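Local atomic coordinates of fimbrial structural subunit (Actinomyces naeslundii, PDB entry 3QDH), a protein that forms the shaft of Actinomyces type 2 fimbriae as their structural subunit and mediates interactions with streptococci and host cells during oral biofilm development. Residues T68-P71 with T72-K75; T214-A217 with Q218-N222; A188-A191 with Y192-T195. All coordinates share one frame; numbering follows the deposited sequence.

Overall arrangement
The chain holds the C-terminal domains of the fimbrial subunit, and the three local contacts are spread along them. Contact 1 comes first in sequence, in the Sgo0707 N2-like region, where residues 68-75 lead into strand 74-79 and bind zinc. Contact 3 (188-195) and then contact 2 (214-222) follow within the SpaA-like region, at loops after strands 182-188 and 213-214. Centre to centre, contact 1 lies about 48 Å from contact 2 and 44 Å from contact 3, across the middle of the chain, whereas contacts 2 and 3 are about 26 Å apart. Contacts 1 and 2 both reach the seven-stranded mixed sheet, so that sheet runs between the two regions.

Contact 1 (T68-P71 with T72-K75); sequences TLDP and TDYK. With ZN (zinc ion), chain B.
The zinc site of the chain is built on the turn entering strand 74-79, where D70 and D73 present one carboxylate oxygen each to the metal. D70 OD2 and D73 OD1 each lie 2.0 Å from the zinc ion, and E90, on helix 89-96, provides the third protein ligand. The two aspartate side chains cross at about a right angle, their carboxylate planes turned 45° against each other. Bridging through zinc would offset the repulsion expected between such close acids, and R94 probably helps: it forms a salt bridge with D73 OD2 and a hydrogen bond with D70 OD2.

The carboxylate oxygens not bound to zinc tie the turn together. D73 OD2 accepts a nearly straight bond from the backbone N of D70 at 2.8 Å, approached from above its carboxylate plane, while in return the N of D73 donates to D70 O at 3.0 Å. This reciprocal pair joins the two metal ligands through side chain and backbone. For D70, a chi1 of 64° sets CG between its own N and carbonyl carbon, which turns OD1 over the following residues. There the weak bond from T72 N to D70 OD1 gives an Asx-turn-like arrangement, and T72 OG1 lies 2.6 Å from the same OD1, lifted out of the carboxylate plane. The T72 hydroxyl sits between D70 OD1 and E90 OE1, a second-shell link between two zinc ligands, and its one proton can serve only one of them fully at a time.

Behind the acids the turn becomes apolar. L69 CD1 rests 4.0 Å from Y74 CE2, meeting the ring obliquely, and L69 CD2 lies alongside the D73 side chain, nearest to OD2 at 3.6 Å. Both L69 and Y74 reach V62 of strand 57-64, and a water joins Y74 OH to L69 O, weakly at the latter.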
# COMPACT_ATOMS: atom_id res chain seq x y z
N THR A 68 -20.42 -2.80 -16.01
CA THR A 68 -19.50 -1.70 -16.24
C THR A 68 -20.20 -0.40 -15.83
O THR A 68 -21.21 -0.01 -16.42
CB THR A 68 -18.99 -1.63 -17.71
OG1 THR A 68 -18.36 -2.87 -18.04
CG2 THR A 68 -17.97 -0.52 -17.86
N LEU A 69 -19.67 0.22 -14.77
CA LEU A 69 -20.18 1.49 -14.26
C LEU A 69 -19.81 2.64 -15.19
O LEU A 69 -18.85 2.55 -15.95
CB LEU A 69 -19.60 1.78 -12.87
CG LEU A 69 -19.89 0.80 -11.73
CD1 LEU A 69 -19.04 1.19 -10.52
CD2 LEU A 69 -21.38 0.78 -11.36
N ASP A 70 -20.57 3.73 -15.11
CA ASP A 70 -20.20 4.96 -15.79
C ASP A 70 -19.75 5.97 -14.71
O ASP A 70 -20.05 5.78 -13.52
CB ASP A 70 -21.40 5.49 -16.61
CG ASP A 70 -22.57 5.90 -15.74
OD1 ASP A 70 -22.43 6.84 -14.93
OD2 ASP A 70 -23.64 5.27 -15.86
N PRO A 71 -19.03 7.03 -15.13
CA PRO A 71 -18.44 7.99 -14.18
C PRO A 71 -19.45 8.73 -13.30
O PRO A 71 -19.06 9.28 -12.25
CB PRO A 71 -17.71 8.98 -15.10
CG PRO A 71 -17.45 8.22 -16.35
CD PRO A 71 -18.65 7.34 -16.52
N THR A 72 -20.73 8.74 -13.69
CA THR A 72 -21.78 9.39 -12.89
C THR A 72 -22.47 8.46 -11.88
O THR A 72 -23.48 8.85 -11.27
CB THR A 72 -22.84 10.13 -13.76
OG1 THR A 72 -23.54 9.20 -14.58
CG2 THR A 72 -22.17 11.16 -14.65
N ASP A 73 -21.93 7.24 -11.72
CA ASP A 73 -22.49 6.24 -10.80
C ASP A 73 -22.06 6.42 -9.33
O ASP A 73 -22.68 5.87 -8.43
CB ASP A 73 -22.20 4.81 -11.29
CG ASP A 73 -23.10 4.42 -12.47
OD1 ASP A 73 -24.18 5.03 -12.59
OD2 ASP A 73 -22.72 3.53 -13.28
N TYR A 74 -21.01 7.21 -9.12
CA TYR A 74 -20.45 7.38 -7.78
C TYR A 74 -19.62 8.65 -7.73
O TYR A 74 -19.28 9.23 -8.77
CB TYR A 74 -19.56 6.17 -7.42
CG TYR A 74 -18.50 5.95 -8.46
CD1 TYR A 74 -17.26 6.58 -8.36
CD2 TYR A 74 -18.75 5.15 -9.58
CE1 TYR A 74 -16.28 6.40 -9.34
CE2 TYR A 74 -17.79 4.97 -10.57
CZ TYR A 74 -16.56 5.60 -10.44
OH TYR A 74 -15.60 5.42 -11.40
N LYS A 75 -19.28 9.07 -6.52
CA LYS A 75 -18.36 10.17 -6.31
C LYS A 75 -17.31 9.74 -5.30
O LYS A 75 -17.64 9.21 -4.24
CB LYS A 75 -19.10 11.40 -5.77
CG LYS A 75 -19.84 12.21 -6.83
CD LYS A 75 -20.64 13.34 -6.19
CE LYS A 75 -21.32 14.21 -7.23
NZ LYS A 75 -22.43 15.02 -6.60
ZN ZN B . -24.99 5.55 -14.38
O HOH W 1 -16.69 4.41 -14.13

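Contact 2 (T214-A217 with Q218-N222); sequences TTDA and QGAIN
Backbone hydrogen bonds set the path of the reversal between T214-A217 and Q218-N222. G219 N donates to D216 O at 2.8 Å, closing a type I turn over A217 and Q218. One step further out, D216 N donates to A220 O at 3.1 Å. The same carbonyl oxygen receives a CA-H...O contact from T215 CA, so A220 O draws two donors from the incoming arm. G219, with a positive phi of 74°, takes the bulge position as the chain leaves the turn.

The carboxylate of D216 adds a second set of bonds across the turn. Its chi1 of 54° places CG between the backbone N and the carbonyl carbon, folding the group back over the residues that follow. From this position OD1 accepts A220 N at 2.8 Å, with the donor above the carboxylate plane, and a weak bond from Q218 N. A220 CB lies 3.4 Å from the same OD1, alongside the acid.

Apolar contacts hold the base of the reversal. T215 CG2 meets I221 CD1 at 3.8 Å, the two side chains crossing at a slant, and I221 CG1 lies against the T214-T215 peptide. Both T215 and I221 also touch F183 of strand 182-188. T215 OG1 turns to L178 O and A181 N, bonding the arm to a neighbouring loop.

With the D216 carboxylate accepting the N-H of A220 and, weakly, of Q218, the chain is delivered into strand 220-230 of the SpaA-like prealbumin fold by a type I turn with a G1 bulge, the connection of a 3:5 hairpin.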
# COMPACT_ATOMS: atom_id res chain seq x y z
N THR A 214 22.68 8.74 -2.95
CA THR A 214 23.96 9.42 -2.77
C THR A 214 24.16 9.82 -1.31
O THR A 214 23.29 10.45 -0.71
CB THR A 214 24.05 10.68 -3.66
OG1 THR A 214 23.76 10.32 -5.02
CG2 THR A 214 25.45 11.32 -3.59
N THR A 215 25.30 9.42 -0.76
CA THR A 215 25.68 9.76 0.61
C THR A 215 25.90 11.26 0.76
O THR A 215 26.49 11.91 -0.11
CB THR A 215 26.96 9.02 1.06
OG1 THR A 215 28.04 9.36 0.19
CG2 THR A 215 26.76 7.51 1.05
N ASP A 216 25.42 11.81 1.88
CA ASP A 216 25.53 13.24 2.15
C ASP A 216 26.88 13.58 2.79
O ASP A 216 27.78 12.73 2.84
CB ASP A 216 24.35 13.73 3.00
CG ASP A 216 24.16 12.94 4.29
OD1 ASP A 216 25.11 12.26 4.76
OD2 ASP A 216 23.05 12.99 4.86
N ALA A 217 27.02 14.81 3.28
CA ALA A 217 28.27 15.28 3.89
C ALA A 217 28.75 14.40 5.05
O ALA A 217 29.95 14.31 5.30
CB ALA A 217 28.12 16.74 4.34
N GLN A 218 27.80 13.74 5.73
CA GLN A 218 28.11 12.86 6.85
C GLN A 218 28.28 11.40 6.41
O GLN A 218 28.44 10.50 7.24
CB GLN A 218 27.04 12.96 7.95
CG GLN A 218 26.65 14.40 8.33
CD GLN A 218 27.85 15.24 8.76
OE1 GLN A 218 27.99 16.40 8.35
NE2 GLN A 218 28.72 14.67 9.60
N GLY A 219 28.24 11.19 5.10
CA GLY A 219 28.39 9.86 4.51
C GLY A 219 27.16 8.99 4.68
O GLY A 219 27.25 7.77 4.59
N ALA A 220 26.01 9.62 4.92
CA ALA A 220 24.76 8.90 5.24
C ALA A 220 23.75 8.88 4.10
O ALA A 220 23.58 9.87 3.38
CB ALA A 220 24.12 9.49 6.50
N ILE A 221 23.08 7.74 3.94
CA ILE A 221 21.83 7.63 3.19
C ILE A 221 20.76 7.09 4.14
O ILE A 221 20.93 6.03 4.74
CB ILE A 221 21.93 6.67 1.97
CG1 ILE A 221 22.99 7.16 0.97
CG2 ILE A 221 20.58 6.54 1.26
CD1 ILE A 221 23.44 6.09 -0.01
N ASN A 222 19.66 7.83 4.28
CA ASN A 222 18.56 7.40 5.14
C ASN A 222 17.33 6.99 4.32
O ASN A 222 16.64 7.84 3.76
CB ASN A 222 18.21 8.47 6.17
CG ASN A 222 17.10 8.04 7.12
OD1 ASN A 222 16.82 6.85 7.28
ND2 ASN A 222 16.46 9.01 7.76

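Contact 3 (A188-A191 with Y192-T195); sequences AKNA and YAGT
A type I beta turn runs from N190 to A193, with A191 and Y192 at its corners. Its closing bond is weak: A193 N points almost straight at N190 O, but across 3.5 Å. A weak bond from A191 N to K189 O marks an inverse gamma turn centred on N190, just before the beta turn, while A191 also pairs through its backbone with C247 on strand 245-254.

The N190 side chain extends across the mouth of the turn. With CG anti to the backbone N (chi1 -171°), its amide reaches the far arm, where ND2 lies 3.2 Å from A193 CB, a tight nonbonded contact. A193 in turn touches C247, the disulfide partner of C196. At the corner itself, A191 CB sits 3.8 Å from Y192 CD2, and the A191 carbonyl oxygen lies over one face of the tyrosine ring. Y192 carries its hydroxyl away from the turn to I228 O and R246 NH1, and its side chain touches N239, Q240 and A243.

The arrangement is a partly buried type I turn in the connection between strands 182-188 and 200-201 of the SpaA-like prealbumin domain, joined to strand 245-254 close to the C196-C247 disulfide.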
# COMPACT_ATOMS: atom_id res chain seq x y z
N ALA A 188 16.01 -9.01 -3.17
CA ALA A 188 16.79 -10.24 -3.00
C ALA A 188 16.02 -11.45 -3.52
O ALA A 188 14.79 -11.48 -3.47
CB ALA A 188 17.16 -10.43 -1.53
N LYS A 189 16.75 -12.45 -4.02
CA LYS A 189 16.15 -13.67 -4.56
C LYS A 189 15.52 -14.49 -3.44
O LYS A 189 14.34 -14.84 -3.50
CB LYS A 189 17.18 -14.50 -5.34
CG LYS A 189 16.61 -15.24 -6.55
CD LYS A 189 17.58 -16.30 -7.08
CE LYS A 189 17.56 -17.56 -6.22
NZ LYS A 189 18.43 -18.65 -6.76
N ASN A 190 16.31 -14.81 -2.42
CA ASN A 190 15.79 -15.37 -1.18
C ASN A 190 15.42 -14.23 -0.23
O ASN A 190 16.17 -13.91 0.70
CB ASN A 190 16.79 -16.33 -0.53
CG ASN A 190 16.19 -17.10 0.65
OD1 ASN A 190 15.01 -16.95 0.98
ND2 ASN A 190 17.01 -17.93 1.30
N ALA A 191 14.26 -13.63 -0.48
CA ALA A 191 13.79 -12.46 0.25
C ALA A 191 13.62 -12.68 1.76
O ALA A 191 13.73 -11.73 2.53
CB ALA A 191 12.50 -11.92 -0.36
N TYR A 192 13.35 -13.92 2.17
CA TYR A 192 13.04 -14.21 3.58
C TYR A 192 14.02 -15.15 4.30
O TYR A 192 13.67 -15.78 5.31
CB TYR A 192 11.58 -14.67 3.71
CG TYR A 192 10.60 -13.58 3.35
CD1 TYR A 192 10.23 -12.61 4.29
CD2 TYR A 192 10.06 -13.50 2.07
CE1 TYR A 192 9.34 -11.60 3.96
CE2 TYR A 192 9.18 -12.48 1.73
CZ TYR A 192 8.82 -11.54 2.68
OH TYR A 192 7.94 -10.54 2.34
N ALA A 193 15.24 -15.21 3.79
CA ALA A 193 16.32 -16.02 4.36
C ALA A 193 16.59 -15.72 5.83
O ALA A 193 16.40 -14.58 6.28
CB ALA A 193 17.60 -15.81 3.57
N GLY A 194 17.03 -16.73 6.57
CA GLY A 194 17.49 -16.54 7.94
C GLY A 194 18.78 -15.73 7.95
O GLY A 194 19.02 -14.94 8.85
N THR A 195 19.60 -15.95 6.92
CA THR A 195 20.81 -15.18 6.67
C THR A 195 20.77 -14.66 5.24
O THR A 195 20.79 -15.44 4.28
CB THR A 195 22.08 -16.04 6.89
OG1 THR A 195 22.10 -16.53 8.24
CG2 THR A 195 23.35 -15.22 6.62